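Local atomic coordinates of YCAC GENE product (Escherichia coli, PDB entry 1YAC), a protein that is probably a hydrolase of unknown specificity, an octamer with an isochorismatase-family domain in a three-layer alpha-beta-alpha sandwich. Residues I88-K101 and V117-F131. Sequence-based numbering, arbitrary orientation.
Sequences INAWDNEDFVKAVK and VCVAFPALSAIEEGF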
loop_
_atom_site.group_PDB
_atom_site.type_symbol
_atom_site.label_atom_id
_atom_site.label_comp_id
_atom_site.label_asym_id
_atom_site.label_seq_id
_atom_site.Cartn_x
_atom_site.Cartn_y
_atom_site.Cartn_z
ATOM N N ILE A 88 -24.686 24.254 3.323
ATOM C CA ILE A 88 -23.658 23.246 3.074
ATOM C C ILE A 88 -24.193 22.205 2.095
ATOM O O ILE A 88 -23.523 21.856 1.126
ATOM C CB ILE A 88 -23.164 22.629 4.406
ATOM C CG1 ILE A 88 -22.431 23.709 5.219
ATOM C CG2 ILE A 88 -22.253 21.449 4.133
ATOM C CD1 ILE A 88 -21.902 23.254 6.577
ATOM N N ASN A 89 -25.383 21.677 2.374
ATOM C CA ASN A 89 -26.034 20.724 1.459
ATOM C C ASN A 89 -26.682 21.620 0.378
ATOM O O ASN A 89 -27.544 22.453 0.687
ATOM C CB ASN A 89 -27.127 19.939 2.183
ATOM C CG ASN A 89 -27.905 19.039 1.249
ATOM O OD1 ASN A 89 -27.677 19.013 0.044
ATOM N ND2 ASN A 89 -28.820 18.274 1.810
ATOM N N ALA A 90 -26.236 21.484 -0.875
ATOM C CA ALA A 90 -26.771 22.272 -1.986
ATOM C C ALA A 90 -28.283 22.146 -2.110
ATOM O O ALA A 90 -28.956 23.088 -2.542
ATOM C CB ALA A 90 -26.119 21.856 -3.300
ATOM N N TRP A 91 -28.815 20.980 -1.738
ATOM C CA TRP A 91 -30.255 20.753 -1.801
ATOM C C TRP A 91 -31.036 21.679 -0.869
ATOM O O TRP A 91 -32.227 21.854 -1.051
ATOM C CB TRP A 91 -30.607 19.296 -1.508
ATOM C CG TRP A 91 -31.825 18.867 -2.267
ATOM C CD1 TRP A 91 -33.121 18.840 -1.811
ATOM C CD2 TRP A 91 -31.874 18.424 -3.632
ATOM N NE1 TRP A 91 -33.964 18.409 -2.808
ATOM C CE2 TRP A 91 -33.226 18.149 -3.934
ATOM C CE3 TRP A 91 -30.900 18.234 -4.627
ATOM C CZ2 TRP A 91 -33.631 17.691 -5.197
ATOM C CZ3 TRP A 91 -31.303 17.779 -5.875
ATOM C CH2 TRP A 91 -32.658 17.513 -6.150
ATOM N N ASP A 92 -30.374 22.231 0.146
ATOM C CA ASP A 92 -31.016 23.166 1.069
ATOM C C ASP A 92 -31.123 24.567 0.466
ATOM O O ASP A 92 -31.763 25.449 1.046
ATOM C CB ASP A 92 -30.250 23.236 2.389
ATOM C CG ASP A 92 -30.554 22.065 3.308
ATOM O OD1 ASP A 92 -31.649 21.471 3.189
ATOM O OD2 ASP A 92 -29.701 21.738 4.157
ATOM N N ASN A 93 -30.476 24.781 -0.678
ATOM C CA ASN A 93 -30.518 26.072 -1.372
ATOM C C ASN A 93 -31.682 26.011 -2.365
ATOM O O ASN A 93 -31.703 25.168 -3.267
ATOM C CB ASN A 93 -29.186 26.322 -2.103
ATOM C CG ASN A 93 -29.166 27.639 -2.876
ATOM O OD1 ASN A 93 -29.854 27.785 -3.892
ATOM N ND2 ASN A 93 -28.347 28.586 -2.426
ATOM N N GLU A 94 -32.664 26.886 -2.195
ATOM C CA GLU A 94 -33.843 26.893 -3.068
ATOM C C GLU A 94 -33.550 27.101 -4.560
ATOM O O GLU A 94 -34.180 26.465 -5.420
ATOM C CB GLU A 94 -34.851 27.921 -2.564
ATOM C CG GLU A 94 -35.353 27.607 -1.164
ATOM C CD GLU A 94 -36.417 28.581 -0.681
ATOM O OE1 GLU A 94 -36.180 29.810 -0.748
ATOM O OE2 GLU A 94 -37.484 28.111 -0.226
ATOM N N ASP A 95 -32.604 27.990 -4.869
ATOM C CA ASP A 95 -32.223 28.248 -6.254
ATOM C C ASP A 95 -31.621 27.000 -6.875
ATOM O O ASP A 95 -31.863 26.707 -8.047
ATOM C CB ASP A 95 -31.198 29.380 -6.345
ATOM C CG ASP A 95 -31.828 30.748 -6.239
ATOM O OD1 ASP A 95 -33.068 30.849 -6.332
ATOM O OD2 ASP A 95 -31.083 31.732 -6.082
ATOM N N PHE A 96 -30.832 26.270 -6.088
ATOM C CA PHE A 96 -30.200 25.054 -6.584
ATOM C C PHE A 96 -31.254 24.014 -6.978
ATOM O O PHE A 96 -31.249 23.525 -8.108
ATOM C CB PHE A 96 -29.231 24.480 -5.541
ATOM C CG PHE A 96 -28.511 23.246 -6.002
ATOM C CD1 PHE A 96 -27.382 23.345 -6.808
ATOM C CD2 PHE A 96 -28.973 21.973 -5.644
ATOM C CE1 PHE A 96 -26.718 22.203 -7.251
ATOM C CE2 PHE A 96 -28.314 20.826 -6.081
ATOM C CZ PHE A 96 -27.187 20.946 -6.887
ATOM N N VAL A 97 -32.169 23.707 -6.060
ATOM C CA VAL A 97 -33.216 22.718 -6.331
ATOM C C VAL A 97 -34.063 23.144 -7.537
ATOM O O VAL A 97 -34.371 22.327 -8.412
ATOM C CB VAL A 97 -34.127 22.464 -5.092
ATOM C CG1 VAL A 97 -35.154 21.389 -5.418
ATOM C CG2 VAL A 97 -33.296 22.005 -3.898
ATOM N N LYS A 98 -34.395 24.431 -7.609
ATOM C CA LYS A 98 -35.181 24.952 -8.726
ATOM C C LYS A 98 -34.462 24.680 -10.051
ATOM O O LYS A 98 -35.065 24.178 -11.010
ATOM C CB LYS A 98 -35.402 26.455 -8.566
ATOM C CG LYS A 98 -36.797 26.840 -8.143
ATOM C CD LYS A 98 -36.949 28.355 -8.082
ATOM C CE LYS A 98 -36.670 28.992 -9.438
ATOM N NZ LYS A 98 -36.842 30.477 -9.397
ATOM N N ALA A 99 -33.162 24.965 -10.086
ATOM C CA ALA A 99 -32.379 24.742 -11.301
ATOM C C ALA A 99 -32.373 23.254 -11.663
ATOM O O ALA A 99 -32.576 22.893 -12.827
ATOM C CB ALA A 99 -30.953 25.263 -11.127
ATOM N N VAL A 100 -32.186 22.394 -10.661
ATOM C CA VAL A 100 -32.176 20.953 -10.894
ATOM C C VAL A 100 -33.511 20.494 -11.477
ATOM O O VAL A 100 -33.549 19.834 -12.515
ATOM C CB VAL A 100 -31.894 20.157 -9.601
ATOM C CG1 VAL A 100 -32.061 18.655 -9.864
ATOM C CG2 VAL A 100 -30.484 20.455 -9.102
ATOM N N LYS A 101 -34.604 20.877 -10.828
ATOM C CA LYS A 101 -35.926 20.484 -11.303
ATOM C C LYS A 101 -36.267 21.090 -12.660
ATOM O O LYS A 101 -36.972 20.469 -13.455
ATOM C CB LYS A 101 -36.993 20.810 -10.255
ATOM C CG LYS A 101 -36.844 19.962 -8.979
ATOM C CD LYS A 101 -37.949 20.217 -7.976
ATOM C CE LYS A 101 -37.793 19.295 -6.785
ATOM N NZ LYS A 101 -38.918 19.423 -5.828
ATOM N N VAL A 117 -19.820 15.106 2.006
ATOM C CA VAL A 117 -20.636 16.262 2.342
ATOM C C VAL A 117 -21.286 16.882 1.107
ATOM O O VAL A 117 -22.481 16.719 0.879
ATOM C CB VAL A 117 -19.818 17.349 3.081
ATOM C CG1 VAL A 117 -20.653 18.629 3.243
ATOM C CG2 VAL A 117 -19.393 16.833 4.449
ATOM N N CYS A 118 -20.491 17.508 0.248
ATOM C CA CYS A 118 -21.071 18.157 -0.917
ATOM C C CYS A 118 -21.670 17.238 -1.960
ATOM O O CYS A 118 -22.495 17.679 -2.756
ATOM C CB CYS A 118 -20.109 19.168 -1.516
ATOM S SG CYS A 118 -19.712 20.415 -0.295
ATOM N N VAL A 119 -21.247 15.975 -1.979
ATOM C CA VAL A 119 -21.826 15.016 -2.906
ATOM C C VAL A 119 -22.913 14.214 -2.195
ATOM O O VAL A 119 -24.071 14.219 -2.610
ATOM C CB VAL A 119 -20.777 14.049 -3.490
ATOM C CG1 VAL A 119 -21.464 12.963 -4.340
ATOM C CG2 VAL A 119 -19.799 14.831 -4.354
ATOM N N ALA A 120 -22.551 13.569 -1.091
ATOM C CA ALA A 120 -23.506 12.743 -0.344
ATOM C C ALA A 120 -24.777 13.439 0.130
ATOM O O ALA A 120 -25.875 12.898 -0.042
ATOM C CB ALA A 120 -22.810 12.062 0.845
ATOM N N PHE A 121 -24.655 14.634 0.712
ATOM C CA PHE A 121 -25.850 15.315 1.230
ATOM C C PHE A 121 -26.898 15.540 0.124
ATOM O O PHE A 121 -28.052 15.085 0.254
ATOM C CB PHE A 121 -25.494 16.617 1.967
ATOM C CG PHE A 121 -24.682 16.419 3.239
ATOM C CD1 PHE A 121 -24.265 15.150 3.650
ATOM C CD2 PHE A 121 -24.316 17.519 4.012
ATOM C CE1 PHE A 121 -23.486 14.976 4.819
ATOM C CE2 PHE A 121 -23.540 17.353 5.181
ATOM C CZ PHE A 121 -23.125 16.078 5.581
ATOM N N PRO A 122 -26.516 16.220 -0.981
ATOM C CA PRO A 122 -27.535 16.409 -2.017
ATOM C C PRO A 122 -27.939 15.093 -2.693
ATOM O O PRO A 122 -29.085 14.952 -3.142
ATOM C CB PRO A 122 -26.879 17.414 -2.966
ATOM C CG PRO A 122 -25.419 17.203 -2.758
ATOM C CD PRO A 122 -25.311 17.013 -1.283
ATOM N N ALA A 123 -27.020 14.124 -2.767
ATOM C CA ALA A 123 -27.379 12.827 -3.364
ATOM C C ALA A 123 -28.509 12.186 -2.540
ATOM O O ALA A 123 -29.496 11.713 -3.094
ATOM C CB ALA A 123 -26.165 11.881 -3.428
ATOM N N LEU A 124 -28.373 12.210 -1.216
ATOM C CA LEU A 124 -29.368 11.619 -0.330
ATOM C C LEU A 124 -30.686 12.388 -0.396
ATOM O O LEU A 124 -31.766 11.790 -0.396
ATOM C CB LEU A 124 -28.831 11.573 1.112
ATOM C CG LEU A 124 -27.571 10.721 1.316
ATOM C CD1 LEU A 124 -27.054 10.847 2.748
ATOM C CD2 LEU A 124 -27.862 9.270 0.971
ATOM N N SER A 125 -30.593 13.713 -0.445
ATOM C CA SER A 125 -31.780 14.569 -0.530
ATOM C C SER A 125 -32.527 14.286 -1.831
ATOM O O SER A 125 -33.749 14.140 -1.833
ATOM C CB SER A 125 -31.372 16.047 -0.486
ATOM O OG SER A 125 -30.850 16.422 0.792
ATOM N N ALA A 126 -31.778 14.170 -2.924
ATOM C CA ALA A 126 -32.347 13.905 -4.245
ATOM C C ALA A 126 -33.033 12.533 -4.314
ATOM O O ALA A 126 -34.095 12.390 -4.928
ATOM C CB ALA A 126 -31.265 14.034 -5.318
ATOM N N ILE A 127 -32.433 11.533 -3.670
ATOM C CA ILE A 127 -33.014 10.192 -3.638
ATOM C C ILE A 127 -34.355 10.276 -2.906
ATOM O O ILE A 127 -35.358 9.723 -3.380
ATOM C CB ILE A 127 -32.061 9.165 -2.942
ATOM C CG1 ILE A 127 -30.904 8.809 -3.886
ATOM C CG2 ILE A 127 -32.825 7.890 -2.516
ATOM C CD1 ILE A 127 -29.785 8.019 -3.225
ATOM N N GLU A 128 -34.398 11.010 -1.796
ATOM C CA GLU A 128 -35.656 11.146 -1.054
ATOM C C GLU A 128 -36.724 11.813 -1.926
ATOM O O GLU A 128 -37.905 11.495 -1.830
ATOM C CB GLU A 128 -35.469 11.960 0.228
ATOM C CG GLU A 128 -36.783 12.218 0.957
ATOM C CD GLU A 128 -36.613 12.948 2.276
ATOM O OE1 GLU A 128 -35.577 12.766 2.952
ATOM O OE2 GLU A 128 -37.541 13.692 2.656
ATOM N N GLU A 129 -36.299 12.737 -2.779
ATOM C CA GLU A 129 -37.220 13.434 -3.671
ATOM C C GLU A 129 -37.667 12.588 -4.866
ATOM O O GLU A 129 -38.501 13.026 -5.651
ATOM C CB GLU A 129 -36.617 14.757 -4.151
ATOM C CG GLU A 129 -36.513 15.821 -3.066
ATOM C CD GLU A 129 -37.193 17.131 -3.441
ATOM O OE1 GLU A 129 -38.069 17.131 -4.328
ATOM O OE2 GLU A 129 -36.863 18.172 -2.839
ATOM N N GLY A 130 -37.112 11.388 -5.015
ATOM C CA GLY A 130 -37.515 10.531 -6.110
ATOM C C GLY A 130 -36.630 10.492 -7.333
ATOM O O GLY A 130 -36.975 9.841 -8.320
ATOM N N PHE A 131 -35.489 11.168 -7.297
ATOM C CA PHE A 131 -34.585 11.146 -8.449
ATOM C C PHE A 131 -33.731 9.874 -8.484
ATOM O O PHE A 131 -33.498 9.236 -7.454
ATOM C CB PHE A 131 -33.627 12.344 -8.405
ATOM C CG PHE A 131 -34.280 13.669 -8.687
ATOM C CD1 PHE A 131 -34.373 14.148 -9.991
ATOM C CD2 PHE A 131 -34.766 14.456 -7.644
ATOM C CE1 PHE A 131 -34.939 15.404 -10.249
ATOM C CE2 PHE A 131 -35.331 15.703 -7.888
ATOM C CZ PHE A 131 -35.415 16.176 -9.195
HETATM O O HOH W 1 -23.882 20.112 -1.147
#
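With its CG anti to the backbone N (chi1 175°), Asn89 lays its amide against CB of Phe121 and reaches Ser125; the chain of Glu129, bent at chi2 (-125°), turns its carboxylate to the indole of Trp91. Asn89 ND2 donates to Ser125 OG at 2.9 Å, in the amide plane, and Ser125 OG passes a hydrogen bond on to Phe121 O. Asn89 OD1 accepts from Trp91 N, closing an Asx turn that fixes the amide. The indole then lies on helix 115-128: Ser125 CB sits over its five-membered ring, 3.8 Å from the centroid, and Ala126 CB over the six-membered ring, both CH-pi contacts. At the ring edge, Trp91 NE1 gives a nearly straight bond (172°) to Glu129 OE2, 2.9 Å away, while Lys101 NZ makes a salt bridge with Glu129 OE1. Trp91 CH2 also meets Phe131 CE2 at 3.7 Å. A leucine in place of Trp91 would probably leave Glu129 OE2 without its indole donor and open a gap beside Ala126 and Phe131. The contact joins the turn leading into helix 94-102, and that helix's Lys101, to helix 115-128 and the residues that follow it; Phe96 and Val100 pack on strand 54-59, Ala126 on strand 132-136, and Leu124 on helix 145-158.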